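Non-ribosomal peptide synthetase (Methanobrevibacter ruminantium, PDB 6VTJ) probably carries a peptidyl intermediate on the phosphopantetheine arm of its carrier domain and releases it by reduction in the adjoining reductase domain. Local coordinates at residues C21-F24 with S25-N29; E428-Q431 with G432-T435; K478-F481 with D482-K486. All coordinates share one frame; numbering follows the deposited sequence.

Interaction 1 of 3, residues C21-F24 with S25-N29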
loop_
_atom_site.group_PDB
_atom_site.type_symbol
_atom_site.label_atom_id
_atom_site.label_comp_id
_atom_site.label_asym_id
_atom_site.label_seq_id
_atom_site.Cartn_x
_atom_site.Cartn_y
_atom_site.Cartn_z
ATOM N N CYS A 21 7.935 31.639 -0.536
ATOM C CA CYS A 21 8.902 31.664 0.555
ATOM C C CYS A 21 8.249 32.071 1.862
ATOM O O CYS A 21 8.531 31.479 2.914
ATOM C CB CYS A 21 10.042 32.628 0.238
ATOM S SG CYS A 21 11.189 32.015 -0.961
ATOM N N ALA A 22 7.384 33.094 1.826
ATOM C CA ALA A 22 6.766 33.547 3.068
ATOM C C ALA A 22 5.847 32.479 3.635
ATOM O O ALA A 22 5.753 32.317 4.858
ATOM C CB ALA A 22 5.993 34.845 2.846
ATOM N N ILE A 23 5.156 31.744 2.759
ATOM C CA ILE A 23 4.291 30.664 3.227
ATOM C C ILE A 23 5.116 29.556 3.879
ATOM O O ILE A 23 4.793 29.095 4.981
ATOM C CB ILE A 23 3.427 30.130 2.073
ATOM C CG1 ILE A 23 2.449 31.209 1.603
ATOM C CG2 ILE A 23 2.682 28.916 2.533
ATOM C CD1 ILE A 23 1.688 30.853 0.359
ATOM N N PHE A 24 6.175 29.093 3.200
ATOM C CA PHE A 24 7.109 28.159 3.828
ATOM C C PHE A 24 7.474 28.630 5.228
ATOM O O PHE A 24 7.321 27.894 6.207
ATOM C CB PHE A 24 8.390 28.019 3.003
ATOM C CG PHE A 24 8.330 27.003 1.892
ATOM C CD1 PHE A 24 7.186 26.828 1.134
ATOM C CD2 PHE A 24 9.460 26.258 1.573
ATOM C CE1 PHE A 24 7.152 25.911 0.085
ATOM C CE2 PHE A 24 9.441 25.340 0.534
ATOM C CZ PHE A 24 8.283 25.168 -0.218
ATOM N N SER A 25 7.933 29.875 5.342
ATOM C CA SER A 25 8.457 30.336 6.622
ATOM C C SER A 25 7.366 30.420 7.688
ATOM O O SER A 25 7.621 30.153 8.863
ATOM C CB SER A 25 9.144 31.687 6.449
ATOM O OG SER A 25 8.269 32.753 6.776
ATOM N N SER A 26 6.147 30.792 7.308
ATOM C CA SER A 26 5.071 30.891 8.291
ATOM C C SER A 26 4.591 29.512 8.727
ATOM O O SER A 26 4.306 29.287 9.911
ATOM C CB SER A 26 3.920 31.694 7.704
ATOM O OG SER A 26 2.800 31.667 8.559
ATOM N N ILE A 27 4.506 28.578 7.781
ATOM C CA ILE A 27 4.027 27.231 8.071
ATOM C C ILE A 27 5.024 26.485 8.946
ATOM O O ILE A 27 4.648 25.856 9.942
ATOM C CB ILE A 27 3.759 26.492 6.747
ATOM C CG1 ILE A 27 2.518 27.052 6.053
ATOM C CG2 ILE A 27 3.605 25.028 6.982
ATOM C CD1 ILE A 27 1.240 26.771 6.779
ATOM N N LEU A 28 6.315 26.582 8.617
ATOM C CA LEU A 28 7.394 25.915 9.332
ATOM C C LEU A 28 7.916 26.686 10.538
ATOM O O LEU A 28 8.733 26.140 11.286
ATOM C CB LEU A 28 8.571 25.672 8.391
ATOM C CG LEU A 28 8.312 24.764 7.195
ATOM C CD1 LEU A 28 9.566 24.680 6.365
ATOM C CD2 LEU A 28 7.880 23.382 7.679
ATOM N N ASN A 29 7.501 27.935 10.729
ATOM C CA ASN A 29 8.024 28.797 11.793
ATOM C C ASN A 29 9.555 28.858 11.749
ATOM O O ASN A 29 10.257 28.469 12.686
ATOM C CB ASN A 29 7.524 28.337 13.166
ATOM C CG ASN A 29 6.034 28.033 13.174
ATOM O OD1 ASN A 29 5.204 28.882 12.829
ATOM N ND2 ASN A 29 5.688 26.812 13.567
#
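The flat ring of Phe-24 is turned away from residues 25-29 and makes an edge-to-face stack with Phe-39, while the Phe-24 side chain also touches Val-33, Leu-52, Pro-74 and Leu-77. Its backbone keeps the local contact: Leu-28 N donates to Phe-24 O at 2.9 Å, and Leu-28 CG lies alongside the same Phe-24 O at 3.4 Å. One residue earlier on the helix, Ile-23 and Ile-27 stand side by side and point the same way, Ile-23 CG2 touching Ile-27 CG1 at 4.0 Å. The chi1 of -66° sets Ile-23 CG2 opposite the backbone N, which brings this branch rather than CG1 to the neighbour. Both isoleucines then pack on helix 46-58, through Leu-52, Ile-48 and Glu-55. Along the backbone, Ser-25 N donates to Cys-21 O at 3.0 Å. Ser-26 N donates to Ala-22 O at 2.9 Å, and Ser-25 OG hangs 3.2 Å from that same Ala-22 O, one possible acceptor for its proton. Helix 15-28 is the first helix of the carrier-domain bundle. It is amphipathic here: Phe-24, Ile-23 and Ile-27 meet the other helices through apolar contacts, whereas Ala-22 and Ser-26 lie on an exposed flank, next to which Ser-25 OG can turn to the helix's own Ala-22 O.

Interaction 2 of 3, residues E428-Q431 with G432-T435; sequences ENIQ and GIIT
Residues 428-431 lead through a short 3-10 turn into helix 431-435, with Ile-430 at the N-cap; this small helix of the reductase part faces helix 46-58 of the carrier domain. Backbone bonds make the first helical turn: Ile-434 N donates to Ile-430 O at 2.9 Å and Thr-435 N to Gln-431 O at 2.7 Å. The apolar contacts centre on Ile-430. Its CG1 sits between the backbone N and the carbonyl carbon (chi1 66°), and CD1 beyond it reaches Ile-434 CG1 at 3.9 Å, the two side chains running aslant to each other. From another side Ile-433 CG1 closes on Ile-430 CB at 4.0 Å. Gln-431 CG passes Thr-435 CG2 at 4.1 Å, and both of these residues also touch Ser-50, while Ile-434 packs on Ile-53 and Leu-57; Thr-435 touches the bound 4'-phosphopantetheine as well. Among the polar contacts, Thr-435 OG1 lies 3.1 Å from Gly-432 O, a possible but unsettled bond. Asn-429 O takes a bond from Thr-345 OG1, and a water also serves it: the water accepts from Gly-432 N at 2.9 Å and donates to Asn-429 O at 3.3 Å.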
loop_
_atom_site.group_PDB
_atom_site.type_symbol
_atom_site.label_atom_id
_atom_site.label_comp_id
_atom_site.label_asym_id
_atom_site.label_seq_id
_atom_site.Cartn_x
_atom_site.Cartn_y
_atom_site.Cartn_z
ATOM N N GLU A 428 -7.974 22.105 8.374
ATOM C CA GLU A 428 -7.543 20.739 8.674
ATOM C C GLU A 428 -8.556 19.717 8.186
ATOM O O GLU A 428 -8.186 18.577 7.874
ATOM C CB GLU A 428 -7.320 20.565 10.180
ATOM C CG GLU A 428 -8.492 21.068 11.029
ATOM C CD GLU A 428 -8.349 20.753 12.514
ATOM O OE2 GLU A 428 -9.388 20.710 13.223
ATOM N N ASN A 429 -9.829 20.123 8.083
ATOM C CA ASN A 429 -10.909 19.209 7.739
ATOM C C ASN A 429 -10.686 18.500 6.408
ATOM O O ASN A 429 -11.196 17.393 6.219
ATOM C CB ASN A 429 -12.231 19.963 7.687
ATOM C CG ASN A 429 -12.722 20.372 9.048
ATOM O OD1 ASN A 429 -12.251 19.877 10.068
ATOM N ND2 ASN A 429 -13.688 21.281 9.070
ATOM N N ILE A 430 -9.970 19.114 5.462
ATOM C CA ILE A 430 -9.781 18.495 4.155
ATOM C C ILE A 430 -8.405 17.854 4.019
ATOM O O ILE A 430 -8.051 17.368 2.928
ATOM C CB ILE A 430 -10.037 19.487 3.013
ATOM C CG1 ILE A 430 -8.986 20.602 3.023
ATOM C CG2 ILE A 430 -11.480 20.017 3.080
ATOM C CD1 ILE A 430 -9.028 21.507 1.782
ATOM N N GLN A 431 -7.637 17.804 5.113
ATOM C CA GLN A 431 -6.330 17.154 5.101
ATOM C C GLN A 431 -6.403 15.782 4.445
ATOM O O GLN A 431 -5.609 15.462 3.550
ATOM C CB GLN A 431 -5.804 17.031 6.529
ATOM C CG GLN A 431 -4.555 16.164 6.661
ATOM C CD GLN A 431 -3.854 16.376 7.990
ATOM O OE1 GLN A 431 -3.584 17.508 8.385
ATOM N NE2 GLN A 431 -3.567 15.287 8.693
ATOM N N GLY A 432 -7.391 14.982 4.854
ATOM C CA GLY A 432 -7.632 13.669 4.302
ATOM C C GLY A 432 -7.558 13.705 2.798
ATOM O O GLY A 432 -6.596 13.182 2.212
ATOM N N ILE A 433 -8.501 14.405 2.163
ATOM C CA ILE A 433 -8.529 14.320 0.709
ATOM C C ILE A 433 -7.288 14.982 0.124
ATOM O O ILE A 433 -6.813 14.577 -0.948
ATOM C CB ILE A 433 -9.827 14.914 0.134
ATOM C CG1 ILE A 433 -10.039 16.346 0.615
ATOM C CG2 ILE A 433 -11.013 14.055 0.506
ATOM C CD1 ILE A 433 -11.204 17.012 -0.055
ATOM N N ILE A 434 -6.699 15.949 0.838
ATOM C CA ILE A 434 -5.504 16.600 0.312
ATOM C C ILE A 434 -4.342 15.622 0.292
ATOM O O ILE A 434 -3.598 15.553 -0.697
ATOM C CB ILE A 434 -5.147 17.871 1.114
ATOM C CG1 ILE A 434 -6.126 19.014 0.816
ATOM C CG2 ILE A 434 -3.764 18.325 0.766
ATOM C CD1 ILE A 434 -6.355 19.279 -0.663
ATOM N N THR A 435 -4.159 14.843 1.376
ATOM C CA THR A 435 -2.997 13.956 1.362
ATOM C C THR A 435 -3.212 12.783 0.422
ATOM O O THR A 435 -2.254 12.052 0.133
ATOM C CB THR A 435 -2.635 13.436 2.762
ATOM O OG1 THR A 435 -3.732 12.711 3.314
ATOM C CG2 THR A 435 -2.247 14.581 3.701
HETATM O O HOH W 1 -9.384 14.728 6.884
#

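Interaction 3 of 3, residues K478-F481 with D482-K486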
loop_
_atom_site.group_PDB
_atom_site.type_symbol
_atom_site.label_atom_id
_atom_site.label_comp_id
_atom_site.label_asym_id
_atom_site.label_seq_id
_atom_site.Cartn_x
_atom_site.Cartn_y
_atom_site.Cartn_z
ATOM N N LYS A 478 -19.936 -1.458 11.123
ATOM C CA LYS A 478 -20.101 -0.910 12.467
ATOM C C LYS A 478 -18.980 -1.383 13.378
ATOM O O LYS A 478 -18.399 -0.577 14.125
ATOM C CB LYS A 478 -21.467 -1.278 13.041
ATOM C CG LYS A 478 -22.601 -0.512 12.407
ATOM C CD LYS A 478 -23.951 -0.999 12.905
ATOM C CE LYS A 478 -25.069 -0.308 12.156
ATOM N NZ LYS A 478 -26.393 -0.972 12.364
ATOM N N ARG A 479 -18.626 -2.676 13.290
ATOM C CA ARG A 479 -17.469 -3.165 14.031
ATOM C C ARG A 479 -16.267 -2.289 13.733
ATOM O O ARG A 479 -15.592 -1.795 14.650
ATOM C CB ARG A 479 -17.168 -4.630 13.684
ATOM C CG ARG A 479 -18.225 -5.635 14.157
ATOM C CD ARG A 479 -17.660 -7.039 14.287
ATOM N NE ARG A 479 -17.430 -7.679 12.993
ATOM C CZ ARG A 479 -18.397 -8.080 12.169
ATOM N NH1 ARG A 479 -19.673 -7.917 12.498
ATOM N NH2 ARG A 479 -18.090 -8.655 11.013
ATOM N N LEU A 480 -16.060 -1.997 12.445
ATOM C CA LEU A 480 -14.886 -1.235 12.041
ATOM C C LEU A 480 -14.938 0.156 12.653
ATOM O O LEU A 480 -13.985 0.609 13.312
ATOM C CB LEU A 480 -14.825 -1.166 10.512
ATOM C CG LEU A 480 -13.650 -0.473 9.823
ATOM C CD1 LEU A 480 -13.448 -1.067 8.455
ATOM C CD2 LEU A 480 -13.898 1.038 9.720
ATOM N N PHE A 481 -16.090 0.808 12.525
ATOM C CA PHE A 481 -16.160 2.170 13.008
ATOM C C PHE A 481 -16.183 2.195 14.528
ATOM O O PHE A 481 -15.592 3.105 15.129
ATOM C CB PHE A 481 -17.360 2.887 12.378
ATOM C CG PHE A 481 -17.166 3.181 10.910
ATOM C CD1 PHE A 481 -16.003 3.770 10.468
ATOM C CD2 PHE A 481 -18.118 2.808 9.978
ATOM C CE1 PHE A 481 -15.801 4.022 9.125
ATOM C CE2 PHE A 481 -17.930 3.057 8.637
ATOM C CZ PHE A 481 -16.770 3.667 8.206
ATOM N N ASP A 482 -16.748 1.159 15.169
ATOM C CA ASP A 482 -16.733 1.167 16.629
ATOM C C ASP A 482 -15.298 1.207 17.111
ATOM O O ASP A 482 -14.944 1.996 18.003
ATOM C CB ASP A 482 -17.434 -0.062 17.198
ATOM C CG ASP A 482 -18.949 0.030 17.132
ATOM O OD1 ASP A 482 -19.498 1.059 16.688
ATOM O OD2 ASP A 482 -19.597 -0.960 17.525
ATOM N N TYR A 483 -14.440 0.428 16.452
ATOM C CA TYR A 483 -13.057 0.381 16.890
ATOM C C TYR A 483 -12.435 1.764 16.771
ATOM O O TYR A 483 -11.854 2.290 17.733
ATOM C CB TYR A 483 -12.288 -0.661 16.079
ATOM C CG TYR A 483 -10.846 -0.733 16.456
ATOM C CD1 TYR A 483 -10.446 -1.414 17.595
ATOM C CD2 TYR A 483 -9.871 -0.111 15.682
ATOM C CE1 TYR A 483 -9.113 -1.480 17.954
ATOM C CE2 TYR A 483 -8.532 -0.163 16.041
ATOM C CZ TYR A 483 -8.167 -0.852 17.181
ATOM O OH TYR A 483 -6.843 -0.920 17.540
ATOM N N LEU A 484 -12.618 2.406 15.618
ATOM C CA LEU A 484 -11.977 3.701 15.443
ATOM C C LEU A 484 -12.598 4.727 16.376
ATOM O O LEU A 484 -11.918 5.646 16.837
ATOM C CB LEU A 484 -12.074 4.154 13.993
ATOM C CG LEU A 484 -11.361 3.289 12.957
ATOM C CD1 LEU A 484 -11.873 3.673 11.581
ATOM C CD2 LEU A 484 -9.854 3.424 13.039
ATOM N N ASN A 485 -13.867 4.548 16.723
ATOM C CA ASN A 485 -14.478 5.519 17.608
ATOM C C ASN A 485 -13.905 5.416 19.011
ATOM O O ASN A 485 -13.903 6.406 19.744
ATOM C CB ASN A 485 -15.986 5.336 17.613
ATOM C CG ASN A 485 -16.649 6.114 16.508
ATOM O OD1 ASN A 485 -16.073 7.070 15.974
ATOM N ND2 ASN A 485 -17.864 5.717 16.157
ATOM N N LYS A 486 -13.393 4.240 19.388
ATOM C CA LYS A 486 -12.674 4.138 20.658
ATOM C C LYS A 486 -11.486 5.103 20.737
ATOM O O LYS A 486 -11.040 5.444 21.841
ATOM C CB LYS A 486 -12.173 2.710 20.889
ATOM C CG LYS A 486 -13.261 1.702 21.260
ATOM C CD LYS A 486 -12.662 0.474 21.942
#
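Helix 474-485, the last helix of the chain, supplies this contact, about two turns of alpha-helix whose sides meet different neighbours in the reductase part. On one side Leu-480 and Leu-484 lie alongside each other and point the same way, Leu-480 CD2 meeting Leu-484 CD1 at 3.8 Å. Although the Leu-480 side chain starts out away from residues 482-486, its CG is set opposite the backbone N (chi1 -177°), and its end swings back to this touch. The same methyl of Leu-484 comes obliquely to the ring of Phe-481, with Leu-484 CD1 4.3 Å from Phe-481 CD1, while Phe-481 itself packs on Ile-399, Ala-402 and Leu-403 of helix 396-403. The backbone carries four i to i+4 bonds, among them a short one of 2.6 Å from Asp-482 N to Lys-478 O, and those from Tyr-483 N to Arg-479 O at 3.1 Å and Asn-485 N to Phe-481 O at 2.8 Å. Asp-482 folds its carboxylate back beside its own N-H (chi1 -77°), leaving Asp-482 CG 3.1 Å from Lys-478 O. Two acceptors, Asp-482 OD1 and Lys-478 O, are thereby brought to 3.2 Å without a bond between them. The hydrogen bond of OD1 with Tyr-406 OH and the N-H on Lys-478 O probably ease this pairing. Lys-478 NZ forms a salt bridge with Glu-474; Arg-479 NE bonds Tyr-325 O, and Arg-479 makes a cation-pi contact with Tyr-325. Polar side-chain ends thus find partners beyond residues 478-486, while Leu-480, Phe-481 and Leu-484 form the buried apolar side.

Overall arrangement
From the N terminus the three contacts follow in series, none nested in or crossing another, and each joins adjoining residues, so no long loop is closed. Interaction 1 belongs to the carrier domain, interactions 2 and 3 to the reductase part. Helix 46-58 links the first two: helix 15-28 packs on it within the carrier, and helix 431-435 meets it from the reductase, so it lies at the domain interface, where 4'-phosphopantetheine is bound. Centres of interactions 1 and 2 are about 19 Å apart, those of 2 and 3 about 21 Å. Interaction 3, about 37 Å from interaction 1 between centres, joins the final helix to helix 396-403.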